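Local coordinates for protein Agap007691-pb (PDB 5C98) that is of unknown function but belongs to the serpin family, whose members typically act as serine protease inhibitors, at residues P55-A59 with A60-D64; L102-E105 with T106-L109; H308-H311 with D312-R315. All coordinates share one frame; numbering follows the deposited sequence.

How the contacts relate
Each contact is local, made within one continuous stretch, and the three follow in series along the chain without nesting or crossing. Contact 1 turns the loop after helix 43-51 into helix 59-69. Contact 2 reverses the chain where strand 95-104 ends, before helix 111-119. Contact 3 folds back the long connection between helix 300-303 and strand 320-328, and it touches both others: Leu56 O and His308 N lie 2.8 Å apart, a probable hydrogen bond to contact 1, while Phe310 packs on Leu107 and Leu109 of contact 2. Contacts 1 and 2 do not touch; their nearest atoms are about 8 Å apart. The 308-311 segment thus bridges two loops that are distant in sequence.

Contact 1 of 3, residues P55-A59 with A60-D64; sequences PLAGA and AVQED
Ala57 meets Val61 and Gln62 at the start of helix 59-69, an N-terminal helix turn with Gly58 at the N-cap. The backbone evidence is two successive bonds: Gln62 N gives a hydrogen bond of 2.9 Å to Gly58 O, nearly straight at its hydrogen (169°), and Glu63 N reaches Ala59 O at 3.0 Å. Gly58 has no side chain with which to cap the helix. The N-H of Val61, three residues into the turn, is instead taken by OD2 of Asp306, supplied by a distant part of the chain.

Two side chains close on the methyl of Ala57. Val61 sets CG1 anti to its backbone N (chi1 167°), and this branch lies 3.6 Å from Ala57 CB in a buried apolar touch; Leu307 packs against Ala57 as well. Gln62 comes from the neighbouring position on the helix. With CG anti to the carbonyl carbon (chi1 -74°) and the chain extended beyond it, the side chain runs back along the loop rather than out from the helix. Gln62 CG passes 3.8 Å from Ala57 CB, and Gln62 CD rests 3.4 Å from Ala57 O. The amide nitrogen does not bond to that carbonyl, because the angle is poor. NE2 is held further back, donating to Tyr54 O and to a water, so that two acceptors fix the amide at the 3-10 end of the loop.

Pro55 and Leu56, in the 3-10 segment before the helix, pack on helix 111-119. The water completes the link between loop and helix: it accepts from Gln62 NE2 at 3.0 Å and donates to Pro55 O at 3.1 Å.

Contact 2 of 3, residues L102-E105 with T106-L109; sequences LVEE and TLRL
Glu104 and Leu107 bracket a type I beta turn at the end of strand 95-104, closed by a rather long hydrogen bond of 3.3 Å from Leu107 N to Glu104 O, with the donor well above the carbonyl plane. The strand pairs in parallel with 124-128 and antiparallel with 169-177, a position that fits the large central sheet A of the serpin fold. The turn carries the chain off the sheet toward helix 111-119.

Glu104 folds its side chain over the turn it begins. Its CG stands anti to the backbone N (chi1 169°), and a bend at chi2 (51°) swings the carboxylate back beside Thr106. There Glu104 OE2 takes two bonds: Thr106 OG1 donates at 2.8 Å and Thr106 N at 3.0 Å. The two donors reach OE2 from opposite faces of the carboxylate plane, the hydroxyl on the anti side and the amide from above the plane. The hydroxyl comes into range because OG1 sits between the backbone N and the carbonyl carbon (chi1 60°). The other oxygen, OE1, accepts from Leu130 N, so the carboxylate also ties the turn to the chain just beyond strand 124-128. Three N-H or O-H groups on one carboxylate would be expected to favour its charged form.

Apolar contacts are looser. Leu107 CG lies 4.1 Å from Glu104 CG, against the aliphatic part of that chain. Further along, Val103 and Leu109 approach across the open end of the turn, CG1 to CD2 at 4.3 Å, and both also touch helix 111-119. Between these levels a water joins the two arms by backbone oxygens, donating to Glu104 O at 2.8 Å and to Leu107 O at 2.7 Å.

Contact 3 of 3, residues H308-H311 with D312-R315; sequences HVFH and DSGR
Over one face of the Arg315 guanidinium lies His308 CB, offset toward the rim of the group and 3.8 Å from Arg315 NH1, while that NH1 donates to Asp306 O. The Phe310 ring carries Val309 CG1 over the centre of one face, 3.7 Å above its plane. At the edge of the His311 imidazole, Asp312 OD2 comes to 3.4 Å from His311 CD2; the carboxylate is turned 60° from the ring, so the two groups are not stacked. Ser313 OG, set between its backbone N and carbonyl carbon (chi1 69°), approaches Phe310 obliquely, 3.1 Å from Phe310 CB.

These residues form a reversal in the connection from helix 300-303 to strand 320-328 of the serpin fold. The two arms run 170° apart in direction, yet no direct hydrogen bond joins the segments. Two waters take that role, both between Phe310 and Gly314. Gly314 has a positive phi, which suits a residue without a side chain. One water accepts from Phe310 N at 2.9 Å and donates to Gly314 O at 2.9 Å; it also lies in plane at the His308 ring edge. The other accepts from Gly314 N at 3.0 Å and donates to Phe310 O at 2.7 Å.

Contact 1 of 3, residues P55-A59 with A60-D64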
loop_
_atom_site.group_PDB
_atom_site.type_symbol
_atom_site.label_atom_id
_atom_site.label_comp_id
_atom_site.label_asym_id
_atom_site.label_seq_id
_atom_site.Cartn_x
_atom_site.Cartn_y
_atom_site.Cartn_z
ATOM N N PRO A 55 4.048 -16.017 -14.901
ATOM C CA PRO A 55 4.323 -17.284 -15.598
ATOM C C PRO A 55 3.198 -17.736 -16.515
ATOM O O PRO A 55 3.438 -18.594 -17.374
ATOM C CB PRO A 55 4.542 -18.281 -14.448
ATOM C CG PRO A 55 4.746 -17.447 -13.235
ATOM C CD PRO A 55 4.004 -16.197 -13.441
ATOM N N LEU A 56 1.993 -17.204 -16.348
ATOM C CA LEU A 56 0.821 -17.588 -17.125
ATOM C C LEU A 56 0.566 -16.652 -18.283
ATOM O O LEU A 56 -0.383 -16.846 -19.037
ATOM C CB LEU A 56 -0.413 -17.578 -16.211
ATOM C CG LEU A 56 -0.226 -18.407 -14.937
ATOM C CD1 LEU A 56 -1.541 -18.657 -14.256
ATOM C CD2 LEU A 56 0.457 -19.732 -15.229
ATOM N N ALA A 57 1.397 -15.637 -18.441
ATOM C CA ALA A 57 1.109 -14.528 -19.325
ATOM C C ALA A 57 1.764 -14.735 -20.675
ATOM O O ALA A 57 2.860 -15.288 -20.780
ATOM C CB ALA A 57 1.633 -13.228 -18.699
ATOM N N GLY A 58 1.094 -14.248 -21.722
ATOM C CA GLY A 58 1.653 -14.247 -23.051
ATOM C C GLY A 58 2.685 -13.148 -23.211
ATOM O O GLY A 58 3.020 -12.419 -22.279
ATOM N N ALA A 59 3.185 -13.025 -24.437
ATOM C CA ALA A 59 4.330 -12.160 -24.688
ATOM C C ALA A 59 4.046 -10.709 -24.333
ATOM O O ALA A 59 4.920 -10.021 -23.786
ATOM C CB ALA A 59 4.701 -12.252 -26.156
ATOM N N ALA A 60 2.855 -10.203 -24.678
ATOM C CA ALA A 60 2.551 -8.790 -24.445
ATOM C C ALA A 60 2.581 -8.450 -22.963
ATOM O O ALA A 60 3.151 -7.421 -22.563
ATOM C CB ALA A 60 1.191 -8.417 -25.038
ATOM N N VAL A 61 1.944 -9.271 -22.132
ATOM C CA VAL A 61 1.903 -8.980 -20.701
ATOM C C VAL A 61 3.240 -9.287 -20.038
ATOM O O VAL A 61 3.652 -8.584 -19.108
ATOM C CB VAL A 61 0.718 -9.698 -20.018
ATOM C CG1 VAL A 61 0.831 -9.682 -18.479
ATOM C CG2 VAL A 61 -0.571 -9.042 -20.448
ATOM N N GLN A 62 3.936 -10.341 -20.457
ATOM C CA GLN A 62 5.263 -10.556 -19.894
ATOM C C GLN A 62 6.165 -9.349 -20.131
ATOM O O GLN A 62 6.910 -8.950 -19.233
ATOM C CB GLN A 62 5.889 -11.842 -20.423
ATOM C CG GLN A 62 5.268 -13.061 -19.800
ATOM C CD GLN A 62 6.023 -14.331 -20.068
ATOM O OE1 GLN A 62 6.725 -14.459 -21.069
ATOM N NE2 GLN A 62 5.855 -15.320 -19.164
ATOM N N GLU A 63 6.100 -8.739 -21.325
ATOM C CA GLU A 63 6.883 -7.541 -21.590
ATOM C C GLU A 63 6.475 -6.418 -20.652
ATOM O O GLU A 63 7.327 -5.762 -20.046
ATOM C CB GLU A 63 6.706 -7.125 -23.047
ATOM C CG GLU A 63 7.550 -5.931 -23.454
ATOM C CD GLU A 63 7.334 -5.566 -24.910
ATOM O OE1 GLU A 63 6.370 -4.825 -25.193
ATOM O OE2 GLU A 63 8.106 -6.045 -25.755
ATOM N N ASP A 64 5.170 -6.184 -20.514
ATOM C CA ASP A 64 4.680 -5.166 -19.594
ATOM C C ASP A 64 5.247 -5.368 -18.194
ATOM O O ASP A 64 5.623 -4.405 -17.522
ATOM C CB ASP A 64 3.155 -5.207 -19.516
ATOM C CG ASP A 64 2.464 -4.308 -20.521
ATOM O OD1 ASP A 64 3.113 -3.753 -21.431
ATOM O OD2 ASP A 64 1.222 -4.180 -20.397
HETATM O O HOH W 1 5.948 -18.316 -19.126
#

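Contact 2 of 3, residues L102-E105 with T106-L109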
loop_
_atom_site.group_PDB
_atom_site.type_symbol
_atom_site.label_atom_id
_atom_site.label_comp_id
_atom_site.label_asym_id
_atom_site.label_seq_id
_atom_site.Cartn_x
_atom_site.Cartn_y
_atom_site.Cartn_z
ATOM N N LEU A 102 -10.267 -14.470 -6.937
ATOM C CA LEU A 102 -11.532 -15.082 -7.318
ATOM C C LEU A 102 -11.436 -15.611 -8.739
ATOM O O LEU A 102 -10.919 -14.944 -9.630
ATOM C CB LEU A 102 -12.690 -14.085 -7.278
ATOM C CG LEU A 102 -13.085 -13.500 -5.930
ATOM C CD1 LEU A 102 -14.161 -12.450 -6.134
ATOM C CD2 LEU A 102 -13.583 -14.616 -5.026
ATOM N N VAL A 103 -11.936 -16.821 -8.942
ATOM C CA VAL A 103 -12.068 -17.410 -10.269
ATOM C C VAL A 103 -13.506 -17.880 -10.443
ATOM O O VAL A 103 -14.163 -18.319 -9.490
ATOM C CB VAL A 103 -11.091 -18.587 -10.515
ATOM C CG1 VAL A 103 -9.653 -18.103 -10.568
ATOM C CG2 VAL A 103 -11.265 -19.677 -9.467
ATOM N N GLU A 104 -13.998 -17.780 -11.675
ATOM C CA GLU A 104 -15.339 -18.280 -11.984
ATOM C C GLU A 104 -15.406 -19.790 -11.778
ATOM O O GLU A 104 -14.680 -20.559 -12.418
ATOM C CB GLU A 104 -15.711 -17.920 -13.428
ATOM C CG GLU A 104 -16.967 -18.604 -13.991
ATOM C CD GLU A 104 -18.200 -18.477 -13.107
ATOM O OE1 GLU A 104 -18.449 -17.368 -12.576
ATOM O OE2 GLU A 104 -18.911 -19.500 -12.960
ATOM N N GLU A 105 -16.324 -20.218 -10.914
ATOM C CA GLU A 105 -16.360 -21.607 -10.470
ATOM C C GLU A 105 -16.749 -22.585 -11.571
ATOM O O GLU A 105 -16.419 -23.768 -11.464
ATOM C CB GLU A 105 -17.330 -21.764 -9.299
ATOM C CG GLU A 105 -18.812 -21.488 -9.625
ATOM C CD GLU A 105 -19.697 -21.501 -8.385
ATOM O OE1 GLU A 105 -19.156 -21.569 -7.263
ATOM O OE2 GLU A 105 -20.938 -21.439 -8.536
ATOM N N THR A 106 -17.431 -22.144 -12.623
ATOM C CA THR A 106 -17.879 -23.106 -13.624
ATOM C C THR A 106 -16.821 -23.425 -14.670
ATOM O O THR A 106 -17.093 -24.259 -15.542
ATOM C CB THR A 106 -19.138 -22.625 -14.348
ATOM O OG1 THR A 106 -18.866 -21.385 -15.001
ATOM C CG2 THR A 106 -20.338 -22.484 -13.374
ATOM N N LEU A 107 -15.646 -22.804 -14.611
ATOM C CA LEU A 107 -14.582 -23.037 -15.580
ATOM C C LEU A 107 -13.484 -23.870 -14.932
ATOM O O LEU A 107 -12.870 -23.437 -13.955
ATOM C CB LEU A 107 -14.009 -21.710 -16.085
ATOM C CG LEU A 107 -14.984 -20.766 -16.802
ATOM C CD1 LEU A 107 -14.266 -19.505 -17.232
ATOM C CD2 LEU A 107 -15.597 -21.468 -18.004
ATOM N N ARG A 108 -13.187 -25.019 -15.525
ATOM C CA ARG A 108 -12.072 -25.826 -15.056
ATOM C C ARG A 108 -10.763 -25.059 -15.208
ATOM O O ARG A 108 -10.522 -24.405 -16.224
ATOM C CB ARG A 108 -12.017 -27.127 -15.857
ATOM C CG ARG A 108 -10.974 -28.100 -15.378
ATOM C CD ARG A 108 -11.069 -29.410 -16.151
ATOM N NE ARG A 108 -9.767 -30.038 -16.358
ATOM C CZ ARG A 108 -9.576 -31.097 -17.141
ATOM N NH1 ARG A 108 -10.602 -31.640 -17.785
ATOM N NH2 ARG A 108 -8.360 -31.615 -17.281
ATOM N N LEU A 109 -9.934 -25.131 -14.176
ATOM C CA LEU A 109 -8.637 -24.470 -14.161
ATOM C C LEU A 109 -7.584 -25.286 -14.901
ATOM O O LEU A 109 -7.604 -26.517 -14.911
ATOM C CB LEU A 109 -8.173 -24.269 -12.720
ATOM C CG LEU A 109 -9.072 -23.335 -11.892
ATOM C CD1 LEU A 109 -8.650 -23.344 -10.442
ATOM C CD2 LEU A 109 -9.010 -21.922 -12.463
HETATM O O HOH W 2 -12.463 -22.146 -11.631
#

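Contact 3 of 3, residues H308-H311 with D312-R315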
loop_
_atom_site.group_PDB
_atom_site.type_symbol
_atom_site.label_atom_id
_atom_site.label_comp_id
_atom_site.label_asym_id
_atom_site.label_seq_id
_atom_site.Cartn_x
_atom_site.Cartn_y
_atom_site.Cartn_z
ATOM N N HIS A 308 -3.136 -17.432 -19.141
ATOM C CA HIS A 308 -3.568 -18.824 -19.257
ATOM C C HIS A 308 -3.948 -19.330 -17.876
ATOM O O HIS A 308 -3.110 -19.779 -17.103
ATOM C CB HIS A 308 -2.473 -19.682 -19.866
ATOM C CG HIS A 308 -2.882 -21.097 -20.092
ATOM N ND1 HIS A 308 -1.975 -22.129 -20.142
ATOM C CD2 HIS A 308 -4.101 -21.655 -20.279
ATOM C CE1 HIS A 308 -2.616 -23.264 -20.343
ATOM N NE2 HIS A 308 -3.908 -23.004 -20.430
ATOM N N VAL A 309 -5.239 -19.233 -17.562
ATOM C CA VAL A 309 -5.771 -19.633 -16.270
ATOM C C VAL A 309 -6.634 -20.879 -16.379
ATOM O O VAL A 309 -6.585 -21.746 -15.504
ATOM C CB VAL A 309 -6.584 -18.477 -15.677
ATOM C CG1 VAL A 309 -7.331 -18.906 -14.408
ATOM C CG2 VAL A 309 -5.673 -17.297 -15.436
ATOM N N PHE A 310 -7.437 -20.970 -17.432
ATOM C CA PHE A 310 -8.464 -21.996 -17.550
ATOM C C PHE A 310 -8.086 -23.107 -18.527
ATOM O O PHE A 310 -7.260 -22.949 -19.428
ATOM C CB PHE A 310 -9.765 -21.328 -17.972
ATOM C CG PHE A 310 -10.246 -20.310 -16.981
ATOM C CD1 PHE A 310 -10.760 -20.722 -15.770
ATOM C CD2 PHE A 310 -10.119 -18.951 -17.214
ATOM C CE1 PHE A 310 -11.165 -19.821 -14.824
ATOM C CE2 PHE A 310 -10.535 -18.045 -16.272
ATOM C CZ PHE A 310 -11.056 -18.480 -15.075
ATOM N N HIS A 311 -8.727 -24.254 -18.325
ATOM C CA HIS A 311 -8.439 -25.434 -19.113
ATOM C C HIS A 311 -8.850 -25.264 -20.573
ATOM O O HIS A 311 -8.054 -25.529 -21.484
ATOM C CB HIS A 311 -9.182 -26.609 -18.490
ATOM C CG HIS A 311 -9.096 -27.858 -19.294
ATOM N ND1 HIS A 311 -7.927 -28.571 -19.408
ATOM C CD2 HIS A 311 -10.012 -28.498 -20.057
ATOM C CE1 HIS A 311 -8.134 -29.621 -20.183
ATOM N NE2 HIS A 311 -9.389 -29.598 -20.595
ATOM N N ASP A 312 -10.096 -24.860 -20.823
ATOM C CA ASP A 312 -10.625 -24.871 -22.187
ATOM C C ASP A 312 -11.515 -23.665 -22.466
ATOM O O ASP A 312 -12.585 -23.799 -23.070
ATOM C CB ASP A 312 -11.402 -26.159 -22.456
ATOM C CG ASP A 312 -12.522 -26.386 -21.452
ATOM O OD1 ASP A 312 -12.907 -25.429 -20.750
ATOM O OD2 ASP A 312 -13.015 -27.533 -21.364
ATOM N N SER A 313 -11.101 -22.472 -22.040
ATOM C CA SER A 313 -11.855 -21.270 -22.358
ATOM C C SER A 313 -11.042 -20.159 -23.015
ATOM O O SER A 313 -11.607 -19.102 -23.310
ATOM C CB SER A 313 -12.570 -20.734 -21.111
ATOM O OG SER A 313 -11.647 -20.231 -20.172
ATOM N N GLY A 314 -9.761 -20.369 -23.276
ATOM C CA GLY A 314 -8.932 -19.360 -23.900
ATOM C C GLY A 314 -8.339 -18.390 -22.898
ATOM O O GLY A 314 -8.863 -18.169 -21.806
ATOM N N ARG A 315 -7.216 -17.790 -23.290
ATOM C CA ARG A 315 -6.557 -16.834 -22.412
ATOM C C ARG A 315 -7.517 -15.717 -22.024
ATOM O O ARG A 315 -8.392 -15.324 -22.798
ATOM C CB ARG A 315 -5.332 -16.229 -23.104
ATOM C CG ARG A 315 -4.125 -17.123 -23.122
ATOM C CD ARG A 315 -2.951 -16.510 -23.869
ATOM N NE ARG A 315 -1.926 -17.508 -24.052
ATOM C CZ ARG A 315 -0.953 -17.788 -23.191
ATOM N NH1 ARG A 315 -0.806 -17.072 -22.067
ATOM N NH2 ARG A 315 -0.136 -18.784 -23.471
HETATM O O HOH W 3 -7.262 -19.282 -19.723
HETATM O O HOH W 4 -7.732 -22.080 -21.896
#